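Local coordinates for lipoprotein signal peptidase (Staphylococcus aureus, PDB 6RYO), which probably removes the signal peptides of prolipoproteins, cutting in front of the lipid-modified cysteine as a membrane-embedded aspartic peptidase, at residues Phe44-Lys49 with Phe156-Asp160; Asn70-Asn76 with Glu139-Asp145; Phe115-Ala119 with Leu169-Ala173. All blocks are in the same frame, centred on the assembly; numbering follows the deposited sequence.

In the fold
From the N terminus, helix 31-55 supplies residues 44-49, whose partner, the start of helix 158-174, arrives only 107 residues later; interaction 1 thus closes the longest loop. Interaction 2 lies wholly within that loop, pairing strand 69-76 with strand 140-146 around two further helices predicted to span the membrane, 87-108 and 114-137. Interaction 3 joins the beginning of helix 114-137 to the later part of helix 158-174, so it crosses both of the others. Interactions 1 and 2 touch, Asn157 and Phe156 meeting strand 140-146, and bring the predicted catalytic residues Asp142 and Asp160 together. Interaction 3 lies about 21 Å from interaction 1 and 27 Å from interaction 2, centre to centre.

Interaction 1: residues Phe44-Lys49 with Phe156-Asp160; sequences FDQVTK and FNIAD. With OLC ((2R)-2,3-dihydroxypropyl (9Z)-octadec-9-enoate), chain B; OLC ((2R)-2,3-dihydroxypropyl (9Z)-octadec-9-enoate), chain F; OLC ((2R)-2,3-dihydroxypropyl (9Z)-octadec-9-enoate), chain C.
With CG of Asp45 trans to its backbone N (chi1 164°), the carboxylate extends from helix 31-55 to the first turn of helix 158-174, where OD2 accepts from Ala159 N at 2.8 Å. The bond is bent, and the donor sits above the carboxylate plane. Asp45 OD1 turns its syn lone pair to Lys49 NZ, 3.2 Å away in a salt bridge one helical turn on. The lysine chain, extended beyond CG, passes Asn157 with Lys49 CE 3.3 Å from Asn157 ND2; its ammonium makes its strongest pairing, a salt bridge, with Asp133 and a hydrogen bond to Asn130 OD1, both on helix 114-137. Asn157 is the N-cap: its CG lies between its own N and carbonyl carbon (chi1 50°), which lets OD1 accept from Asp160 N at 2.8 Å. Asp160 OD2 takes the Asn157 N-H in return, completing a capping box. Beside the polar groups, Ile158 rests its CB 3.7 Å from Asp45 CB and lays CG1 across Thr48 OG1, while its CD1 reaches C18 of a monoolein molecule (chain C) at 3.7 Å. Asp160, a predicted catalytic residue, also bonds through OD1 to Asn130 and through OD2 to the bound peptide. Held between an ammonium group and a helix N terminus, the Asp45 carboxylate is probably stabilised as an anion despite its burial.

Interaction 2: residues Asn70-Asn76 with Glu139-Asp145; sequences NITSHRN and EVVDFID. With OLC ((2R)-2,3-dihydroxypropyl (9Z)-octadec-9-enoate), chain B.
His74 and Asp142 form a hydrogen-bonded pair of the antiparallel sheet, and their side chains run side by side on the face shared with Asn76; Asp142 is a predicted catalytic residue. Imidazole and carboxylate are nearly coplanar, 17° apart, with Asp142 OD2 at the ring edge, 3.9 Å from His74 CD2. Asn76 comes to the same oxygen from the next hydrogen-bonded pair, Asn76 with Val140, its amide almost perpendicular to the carboxylate; the bond from Asn76 ND2 to Asp142 OD2 is weak at 3.4 Å. The stronger partners of these groups lie outside the strands: Asp142 OD1 bonds to a polar side chain of the bound peptide, and Asn76 OD1 accepts from Gly78 N.

On the other face, the Arg75 chain runs beside Val141, whose CG2 lies 3.7 Å from Arg75 NE. Glu139 OE1 packs against Arg75 CB, its carboxylate at right angles to the guanidinium.

Between Ile71 and His74 the register shifts by one residue, a beta bulge. Here Phe143 O accepts from Thr72 N, and Ile71 lies alongside Phe143 with CD1 at the ring edge, next to helix 31-55. Within the bulge, Thr72 OG1 donates to the anti lone pair of Asp145 OD2 at 2.8 Å and also bonds to Ser61 OG of the adjoining strand. On its other edge strand 140-145 has a second, classic beta bulge, Phe143 and Ile144 both facing Phe156, which makes backbone hydrogen bonds with the two. Arg75 curls back at chi2 (-57°), bringing NH1 2.8 Å from Ser73 OG, in the guanidinium plane. Arg75 NH1 also donates to His74 O at 3.1 Å, reaching that oxygen from the face of the carbonyl plane opposite Asp142 N.

Interaction 3: residues Phe115-Ala119 with Leu169-Ala173; sequences FMQVA and LIIIA. With OLC ((2R)-2,3-dihydroxypropyl (9Z)-octadec-9-enoate), chain D.
Leu169 O is met from two sides: Ala173 N donates the regular helical hydrogen bond at 2.7 Å, and the rim of the Phe115 ring presents CE1 to it at 3.2 Å. The oxygen lies near the ring plane, so the aromatic C-H edge, slightly positive, faces the carbonyl, although the oxygen's hydrogen bond is the one within its own helix. Phe115 reaches across because CG stands trans to the backbone N (chi1 178°), carrying the ring from helix 114-137 into the seam with helix 158-174. There Phe115 CE1 packs 3.6 Å from Ala173 CB, in the ring plane, and Phe115 CZ rests 3.8 Å from Leu169 CB, with Leu169 CD2 following along the CE2 side. Met116 CG touches the same alanine methyl more loosely. One turn further along, Ala119 CB touches both Leu169 CB and Ile170 CG2, the latter at 3.7 Å; here the backbones come nearest, Ala119 CA lying 6.0 Å from Leu169 CA. A monoolein molecule (chain D) borders the seam, its O23 3.3 Å from Phe115 CD2, on the part of the ring edge away from Ala173. Val118, beside it, packs on Ile37 of helix 31-55. The segment axes approach to 9.7 Å and run at 149°, an apolar, largely antiparallel pairing of two helices predicted to span the membrane in the helical bundle of this peptidase, away from its predicted active site.

Interaction 1: residues Phe44-Lys49 with Phe156-Asp160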
# COMPACT_ATOMS: atom_id res chain seq x y z
N PHE A 44 10.02 -4.23 -2.13
CA PHE A 44 9.33 -5.48 -2.42
C PHE A 44 8.04 -5.25 -3.19
O PHE A 44 7.63 -6.11 -3.98
CB PHE A 44 9.05 -6.24 -1.13
CG PHE A 44 10.22 -7.05 -0.65
CD1 PHE A 44 10.59 -8.21 -1.31
CD2 PHE A 44 10.94 -6.67 0.47
CE1 PHE A 44 11.66 -8.96 -0.88
CE2 PHE A 44 12.02 -7.42 0.91
CZ PHE A 44 12.38 -8.57 0.24
N ASP A 45 7.37 -4.12 -2.98
CA ASP A 45 6.17 -3.83 -3.76
C ASP A 45 6.53 -3.54 -5.21
O ASP A 45 5.90 -4.06 -6.14
CB ASP A 45 5.40 -2.66 -3.15
CG ASP A 45 4.39 -2.07 -4.11
OD1 ASP A 45 4.74 -1.14 -4.86
OD2 ASP A 45 3.24 -2.56 -4.13
N GLN A 46 7.55 -2.70 -5.43
CA GLN A 46 7.92 -2.34 -6.79
C GLN A 46 8.55 -3.51 -7.53
O GLN A 46 8.31 -3.68 -8.74
CB GLN A 46 8.88 -1.14 -6.77
CG GLN A 46 8.19 0.18 -6.47
CD GLN A 46 7.12 0.52 -7.49
OE1 GLN A 46 7.34 0.39 -8.70
NE2 GLN A 46 5.96 0.95 -7.01
N VAL A 47 9.34 -4.33 -6.84
CA VAL A 47 9.95 -5.49 -7.48
C VAL A 47 8.88 -6.50 -7.89
O VAL A 47 8.83 -6.92 -9.05
CB VAL A 47 11.01 -6.12 -6.56
CG1 VAL A 47 11.36 -7.52 -7.05
CG2 VAL A 47 12.26 -5.25 -6.51
N THR A 48 8.01 -6.88 -6.96
CA THR A 48 6.97 -7.86 -7.26
C THR A 48 6.05 -7.37 -8.37
O THR A 48 5.70 -8.14 -9.28
CB THR A 48 6.16 -8.18 -6.00
OG1 THR A 48 5.77 -6.96 -5.36
CG2 THR A 48 6.98 -9.02 -5.03
N LYS A 49 5.63 -6.11 -8.31
CA LYS A 49 4.86 -5.52 -9.39
C LYS A 49 5.58 -5.66 -10.73
O LYS A 49 4.96 -6.00 -11.74
CB LYS A 49 4.58 -4.04 -9.11
CG LYS A 49 3.44 -3.76 -8.15
CD LYS A 49 3.41 -2.29 -7.78
CE LYS A 49 2.12 -1.92 -7.07
NZ LYS A 49 2.15 -0.51 -6.60
N PHE A 156 -5.25 -7.22 -5.44
CA PHE A 156 -4.46 -6.17 -4.81
C PHE A 156 -2.97 -6.52 -4.87
O PHE A 156 -2.56 -7.49 -5.52
CB PHE A 156 -4.92 -5.91 -3.38
CG PHE A 156 -4.82 -7.11 -2.48
CD1 PHE A 156 -5.82 -8.07 -2.45
CD2 PHE A 156 -3.72 -7.28 -1.64
CE1 PHE A 156 -5.73 -9.16 -1.61
CE2 PHE A 156 -3.63 -8.37 -0.81
CZ PHE A 156 -4.64 -9.31 -0.79
N ASN A 157 -2.15 -5.71 -4.20
CA ASN A 157 -0.70 -5.85 -4.27
C ASN A 157 -0.11 -5.59 -2.88
O ASN A 157 -0.83 -5.49 -1.88
CB ASN A 157 -0.13 -4.89 -5.33
CG ASN A 157 -0.64 -3.47 -5.17
OD1 ASN A 157 -0.78 -2.97 -4.05
ND2 ASN A 157 -0.91 -2.81 -6.29
N ILE A 158 1.22 -5.49 -2.83
CA ILE A 158 1.91 -5.28 -1.56
C ILE A 158 1.60 -3.89 -1.00
O ILE A 158 1.40 -3.72 0.20
CB ILE A 158 3.42 -5.50 -1.73
CG1 ILE A 158 3.69 -6.92 -2.24
CG2 ILE A 158 4.14 -5.26 -0.42
CD1 ILE A 158 3.29 -8.01 -1.27
N ALA A 159 1.57 -2.88 -1.88
CA ALA A 159 1.27 -1.52 -1.43
C ALA A 159 -0.11 -1.45 -0.78
O ALA A 159 -0.30 -0.73 0.21
CB ALA A 159 1.36 -0.54 -2.60
N ASP A 160 -1.08 -2.18 -1.33
CA ASP A 160 -2.39 -2.26 -0.69
C ASP A 160 -2.30 -2.98 0.65
O ASP A 160 -2.99 -2.61 1.61
CB ASP A 160 -3.39 -2.96 -1.61
CG ASP A 160 -3.61 -2.22 -2.91
OD1 ASP A 160 -3.59 -0.97 -2.89
OD2 ASP A 160 -3.79 -2.88 -3.96
C10 OLC B . -1.55 -9.66 3.78
C9 OLC B . -2.15 -8.60 4.27
C11 OLC B . -2.35 -10.94 3.54
C8 OLC B . -3.64 -8.64 4.60
C24 OLC B . -7.73 -3.45 -5.40
C12 OLC B . -1.77 -11.68 2.34
C7 OLC B . -4.31 -7.34 4.16
C13 OLC B . -2.90 -12.07 1.39
C6 OLC B . -4.87 -7.51 2.75
C14 OLC B . -2.60 -13.44 0.79
C5 OLC B . -5.59 -6.23 2.35
C4 OLC B . -6.03 -6.31 0.89
C3 OLC B . -6.36 -4.91 0.39
C2 OLC B . -7.40 -4.99 -0.72
C21 OLC B . -8.28 -2.35 -3.23
C1 OLC B . -7.48 -3.66 -1.45
C22 OLC B . -7.66 -2.16 -4.61
O19 OLC B . -7.17 -2.65 -0.90
O25 OLC B . -8.01 -3.16 -6.75
O23 OLC B . -8.36 -1.16 -5.30
O20 OLC B . -7.92 -3.62 -2.77
C10 OLC F . 8.01 -8.08 4.13
C9 OLC F . 8.66 -7.26 4.92
C11 OLC F . 7.31 -7.57 2.87
C8 OLC F . 8.73 -5.77 4.59
C24 OLC F . 16.63 -1.89 13.12
C12 OLC F . 6.96 -8.76 1.98
C7 OLC F . 9.39 -4.99 5.73
C13 OLC F . 6.56 -8.27 0.59
C6 OLC F . 9.86 -5.93 6.84
C14 OLC F . 7.05 -9.27 -0.46
C5 OLC F . 10.59 -5.14 7.92
C4 OLC F . 12.04 -4.92 7.50
C3 OLC F . 12.92 -4.87 8.74
C2 OLC F . 12.48 -3.73 9.65
C21 OLC F . 14.26 -2.41 12.53
C1 OLC F . 13.22 -3.83 10.98
C22 OLC F . 15.47 -2.85 13.35
O19 OLC F . 12.88 -4.64 11.78
O25 OLC F . 17.16 -1.46 14.35
O23 OLC F . 15.13 -2.86 14.71
O20 OLC F . 14.31 -2.99 11.26
C18 OLC C . 1.75 -10.48 0.94
C10 OLC C . 4.06 -4.95 6.47
C9 OLC C . 4.71 -5.09 7.60
C17 OLC C . 1.27 -9.28 1.74
C11 OLC C . 4.81 -4.98 5.13
C8 OLC C . 6.23 -5.29 7.60
C24 OLC C . 10.66 -3.94 18.63
C16 OLC C . 1.90 -9.33 3.13
C12 OLC C . 3.82 -5.26 4.00
C7 OLC C . 6.67 -5.91 8.93
C15 OLC C . 3.37 -8.90 3.01
C13 OLC C . 3.31 -6.69 4.14
C6 OLC C . 6.49 -4.91 10.07
C14 OLC C . 3.43 -7.39 2.79
C5 OLC C . 7.81 -4.19 10.34
C4 OLC C . 8.59 -4.91 11.44
C3 OLC C . 8.62 -4.03 12.69
C2 OLC C . 10.05 -3.94 13.22
C21 OLC C . 11.13 -4.18 16.20
C1 OLC C . 10.08 -3.04 14.45
C22 OLC C . 11.71 -3.77 17.55
O19 OLC C . 9.18 -2.30 14.67
O25 OLC C . 11.02 -3.17 19.75
O23 OLC C . 12.83 -4.56 17.84
O20 OLC C . 11.17 -3.09 15.33

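Interaction 2: residues Asn70-Asn76 with Glu139-Asp145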
# COMPACT_ATOMS: atom_id res chain seq x y z
N ASN A 70 -3.82 -17.26 -5.98
CA ASN A 70 -3.29 -17.23 -7.33
C ASN A 70 -2.60 -15.89 -7.58
O ASN A 70 -2.88 -14.89 -6.91
CB ASN A 70 -4.38 -17.46 -8.38
CG ASN A 70 -4.94 -18.87 -8.34
OD1 ASN A 70 -4.40 -19.76 -9.00
ND2 ASN A 70 -6.01 -19.07 -7.59
N ILE A 71 -1.69 -15.89 -8.55
CA ILE A 71 -1.07 -14.66 -9.04
C ILE A 71 -1.75 -14.34 -10.37
O ILE A 71 -1.40 -14.90 -11.41
CB ILE A 71 0.45 -14.80 -9.19
CG1 ILE A 71 1.09 -15.13 -7.85
CG2 ILE A 71 1.03 -13.52 -9.75
CD1 ILE A 71 0.84 -14.10 -6.77
N THR A 72 -2.71 -13.42 -10.33
CA THR A 72 -3.51 -13.06 -11.49
C THR A 72 -3.11 -11.65 -11.92
O THR A 72 -3.35 -10.69 -11.19
CB THR A 72 -5.00 -13.15 -11.17
OG1 THR A 72 -5.32 -14.49 -10.76
CG2 THR A 72 -5.82 -12.80 -12.39
N SER A 73 -2.51 -11.55 -13.10
CA SER A 73 -2.04 -10.26 -13.60
C SER A 73 -3.22 -9.35 -13.91
O SER A 73 -4.08 -9.70 -14.72
CB SER A 73 -1.17 -10.46 -14.84
OG SER A 73 -0.61 -9.23 -15.27
N HIS A 74 -3.27 -8.20 -13.24
CA HIS A 74 -4.32 -7.22 -13.45
C HIS A 74 -3.72 -5.82 -13.39
O HIS A 74 -2.66 -5.60 -12.81
CB HIS A 74 -5.44 -7.37 -12.40
CG HIS A 74 -6.52 -6.34 -12.51
ND1 HIS A 74 -7.42 -6.32 -13.56
CD2 HIS A 74 -6.85 -5.29 -11.72
CE1 HIS A 74 -8.26 -5.31 -13.40
NE2 HIS A 74 -7.93 -4.67 -12.29
N ARG A 75 -4.42 -4.87 -14.01
CA ARG A 75 -4.07 -3.46 -13.94
C ARG A 75 -5.29 -2.68 -13.45
O ARG A 75 -6.41 -2.95 -13.87
CB ARG A 75 -3.61 -2.92 -15.30
CG ARG A 75 -2.43 -3.67 -15.91
CD ARG A 75 -1.23 -3.68 -14.98
NE ARG A 75 -0.05 -4.28 -15.61
CZ ARG A 75 0.21 -5.58 -15.63
NH1 ARG A 75 -0.63 -6.44 -15.06
NH2 ARG A 75 1.30 -6.03 -16.23
N ASN A 76 -5.06 -1.72 -12.56
CA ASN A 76 -6.13 -0.93 -11.96
C ASN A 76 -5.94 0.54 -12.33
O ASN A 76 -4.87 1.11 -12.10
CB ASN A 76 -6.15 -1.10 -10.44
CG ASN A 76 -7.51 -0.77 -9.84
OD1 ASN A 76 -8.24 0.08 -10.35
ND2 ASN A 76 -7.85 -1.45 -8.75
N GLU A 139 -1.50 3.64 -14.20
CA GLU A 139 -2.22 2.46 -13.74
C GLU A 139 -1.52 1.92 -12.51
O GLU A 139 -0.51 2.46 -12.06
CB GLU A 139 -2.30 1.39 -14.84
CG GLU A 139 -3.13 1.78 -16.04
CD GLU A 139 -2.99 0.80 -17.19
OE1 GLU A 139 -2.10 -0.07 -17.13
OE2 GLU A 139 -3.79 0.91 -18.14
N VAL A 140 -2.07 0.84 -11.94
CA VAL A 140 -1.49 0.17 -10.79
C VAL A 140 -1.46 -1.32 -11.07
O VAL A 140 -2.48 -1.89 -11.48
CB VAL A 140 -2.27 0.47 -9.50
CG1 VAL A 140 -1.75 -0.38 -8.35
CG2 VAL A 140 -2.17 1.94 -9.14
N VAL A 141 -0.31 -1.95 -10.85
CA VAL A 141 -0.17 -3.39 -11.07
C VAL A 141 -0.77 -4.13 -9.88
O VAL A 141 -0.35 -3.94 -8.74
CB VAL A 141 1.31 -3.77 -11.27
CG1 VAL A 141 1.47 -5.29 -11.23
CG2 VAL A 141 1.82 -3.21 -12.57
N ASP A 142 -1.77 -4.96 -10.15
CA ASP A 142 -2.40 -5.80 -9.15
C ASP A 142 -2.20 -7.26 -9.53
O ASP A 142 -2.48 -7.65 -10.67
CB ASP A 142 -3.89 -5.48 -9.02
CG ASP A 142 -4.14 -4.13 -8.39
OD1 ASP A 142 -3.31 -3.68 -7.57
OD2 ASP A 142 -5.19 -3.52 -8.71
N PHE A 143 -1.73 -8.07 -8.58
CA PHE A 143 -1.46 -9.48 -8.86
C PHE A 143 -1.93 -10.45 -7.79
O PHE A 143 -2.01 -11.65 -8.08
CB PHE A 143 0.03 -9.70 -9.11
CG PHE A 143 0.92 -9.21 -8.00
CD1 PHE A 143 1.36 -7.90 -7.96
CD2 PHE A 143 1.31 -10.07 -6.99
CE1 PHE A 143 2.17 -7.45 -6.94
CE2 PHE A 143 2.12 -9.63 -5.96
CZ PHE A 143 2.56 -8.32 -5.94
N ILE A 144 -2.24 -10.02 -6.57
CA ILE A 144 -2.61 -10.94 -5.50
C ILE A 144 -4.10 -11.27 -5.63
O ILE A 144 -4.95 -10.38 -5.50
CB ILE A 144 -2.29 -10.37 -4.12
CG1 ILE A 144 -0.77 -10.20 -3.96
CG2 ILE A 144 -2.84 -11.26 -3.03
CD1 ILE A 144 -0.36 -9.65 -2.61
N ASP A 145 -4.40 -12.54 -5.86
CA ASP A 145 -5.76 -13.01 -6.11
C ASP A 145 -6.04 -14.18 -5.18
O ASP A 145 -5.53 -15.28 -5.39
CB ASP A 145 -5.93 -13.42 -7.58
CG ASP A 145 -7.35 -13.83 -7.91
OD1 ASP A 145 -8.26 -13.63 -7.07
OD2 ASP A 145 -7.57 -14.35 -9.03
C10 OLC B . -1.55 -9.66 3.78
C9 OLC B . -2.15 -8.60 4.27
C11 OLC B . -2.35 -10.94 3.54
C8 OLC B . -3.64 -8.64 4.60
C24 OLC B . -7.73 -3.45 -5.40
C12 OLC B . -1.77 -11.68 2.34
C7 OLC B . -4.31 -7.34 4.16
C13 OLC B . -2.90 -12.07 1.39
C6 OLC B . -4.87 -7.51 2.75
C14 OLC B . -2.60 -13.44 0.79
C5 OLC B . -5.59 -6.23 2.35
C4 OLC B . -6.03 -6.31 0.89
C3 OLC B . -6.36 -4.91 0.39
C2 OLC B . -7.40 -4.99 -0.72
C21 OLC B . -8.28 -2.35 -3.23
C1 OLC B . -7.48 -3.66 -1.45
C22 OLC B . -7.66 -2.16 -4.61
O19 OLC B . -7.17 -2.65 -0.90
O25 OLC B . -8.01 -3.16 -6.75
O23 OLC B . -8.36 -1.16 -5.30
O20 OLC B . -7.92 -3.62 -2.77

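Interaction 3: residues Phe115-Ala119 with Leu169-Ala173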
# COMPACT_ATOMS: atom_id res chain seq x y z
N PHE A 115 5.29 2.28 17.97
CA PHE A 115 4.18 1.54 17.38
C PHE A 115 3.47 2.36 16.30
O PHE A 115 3.22 1.87 15.20
CB PHE A 115 3.19 1.13 18.47
CG PHE A 115 1.98 0.40 17.95
CD1 PHE A 115 0.80 1.09 17.72
CD2 PHE A 115 2.03 -0.96 17.70
CE1 PHE A 115 -0.32 0.42 17.24
CE2 PHE A 115 0.92 -1.63 17.22
CZ PHE A 115 -0.26 -0.93 17.00
N MET A 116 3.13 3.61 16.62
CA MET A 116 2.44 4.45 15.64
C MET A 116 3.37 4.86 14.51
O MET A 116 2.95 4.95 13.35
CB MET A 116 1.84 5.68 16.32
CG MET A 116 0.57 5.39 17.11
SD MET A 116 -0.55 6.80 17.13
CE MET A 116 0.39 7.98 18.09
N GLN A 117 4.64 5.13 14.83
CA GLN A 117 5.60 5.49 13.79
C GLN A 117 5.78 4.36 12.78
O GLN A 117 5.93 4.62 11.58
CB GLN A 117 6.94 5.86 14.43
CG GLN A 117 6.92 7.17 15.21
CD GLN A 117 8.27 7.53 15.79
OE1 GLN A 117 9.30 6.96 15.41
NE2 GLN A 117 8.29 8.49 16.71
N VAL A 118 5.76 3.11 13.25
CA VAL A 118 5.77 1.97 12.33
C VAL A 118 4.50 1.96 11.49
O VAL A 118 4.53 1.71 10.28
CB VAL A 118 5.94 0.66 13.12
CG1 VAL A 118 5.69 -0.55 12.21
CG2 VAL A 118 7.33 0.58 13.73
N ALA A 119 3.36 2.22 12.14
CA ALA A 119 2.08 2.22 11.43
C ALA A 119 2.04 3.31 10.36
O ALA A 119 1.61 3.07 9.23
CB ALA A 119 0.93 2.39 12.42
N LEU A 169 -3.25 -1.38 12.47
CA LEU A 169 -2.44 -1.00 13.63
C LEU A 169 -2.95 0.28 14.28
O LEU A 169 -3.01 0.38 15.51
CB LEU A 169 -0.98 -0.85 13.22
CG LEU A 169 -0.29 -2.12 12.70
CD1 LEU A 169 1.17 -1.85 12.38
CD2 LEU A 169 -0.43 -3.25 13.71
N ILE A 170 -3.31 1.29 13.47
CA ILE A 170 -3.80 2.53 14.05
C ILE A 170 -5.19 2.33 14.66
O ILE A 170 -5.52 2.96 15.67
CB ILE A 170 -3.80 3.67 13.01
CG1 ILE A 170 -4.81 3.42 11.89
CG2 ILE A 170 -2.41 3.87 12.44
CD1 ILE A 170 -6.09 4.23 12.01
N ILE A 171 -6.01 1.45 14.07
CA ILE A 171 -7.29 1.12 14.68
C ILE A 171 -7.07 0.47 16.04
O ILE A 171 -7.81 0.72 17.00
CB ILE A 171 -8.12 0.22 13.74
CG1 ILE A 171 -8.67 1.03 12.57
CG2 ILE A 171 -9.25 -0.47 14.50
CD1 ILE A 171 -9.50 0.23 11.60
N ILE A 172 -6.03 -0.36 16.16
CA ILE A 172 -5.64 -0.88 17.46
C ILE A 172 -5.05 0.23 18.33
O ILE A 172 -5.27 0.26 19.54
CB ILE A 172 -4.65 -2.05 17.29
CG1 ILE A 172 -5.32 -3.20 16.54
CG2 ILE A 172 -4.14 -2.54 18.64
CD1 ILE A 172 -4.39 -4.34 16.20
N ALA A 173 -4.32 1.17 17.72
CA ALA A 173 -3.84 2.33 18.46
C ALA A 173 -4.97 3.30 18.77
O ALA A 173 -4.91 4.02 19.78
CB ALA A 173 -2.73 3.04 17.68
C10 OLC D . 1.42 -10.78 7.11
C9 OLC D . 2.19 -9.89 7.71
C11 OLC D . 0.26 -11.42 7.88
C8 OLC D . 1.93 -9.51 9.16
C24 OLC D . 7.50 -2.25 18.18
C7 OLC D . 2.58 -8.16 9.47
C6 OLC D . 2.03 -7.64 10.80
C5 OLC D . 2.84 -6.42 11.24
C4 OLC D . 2.65 -6.19 12.73
C3 OLC D . 4.00 -5.86 13.36
C2 OLC D . 3.81 -5.29 14.76
C21 OLC D . 5.96 -3.11 16.41
C1 OLC D . 4.43 -3.90 14.83
C22 OLC D . 6.05 -2.58 17.84
O19 OLC D . 4.77 -3.35 13.84
O25 OLC D . 7.56 -1.74 19.48
O23 OLC D . 5.27 -1.42 17.96
O20 OLC D . 4.62 -3.28 16.07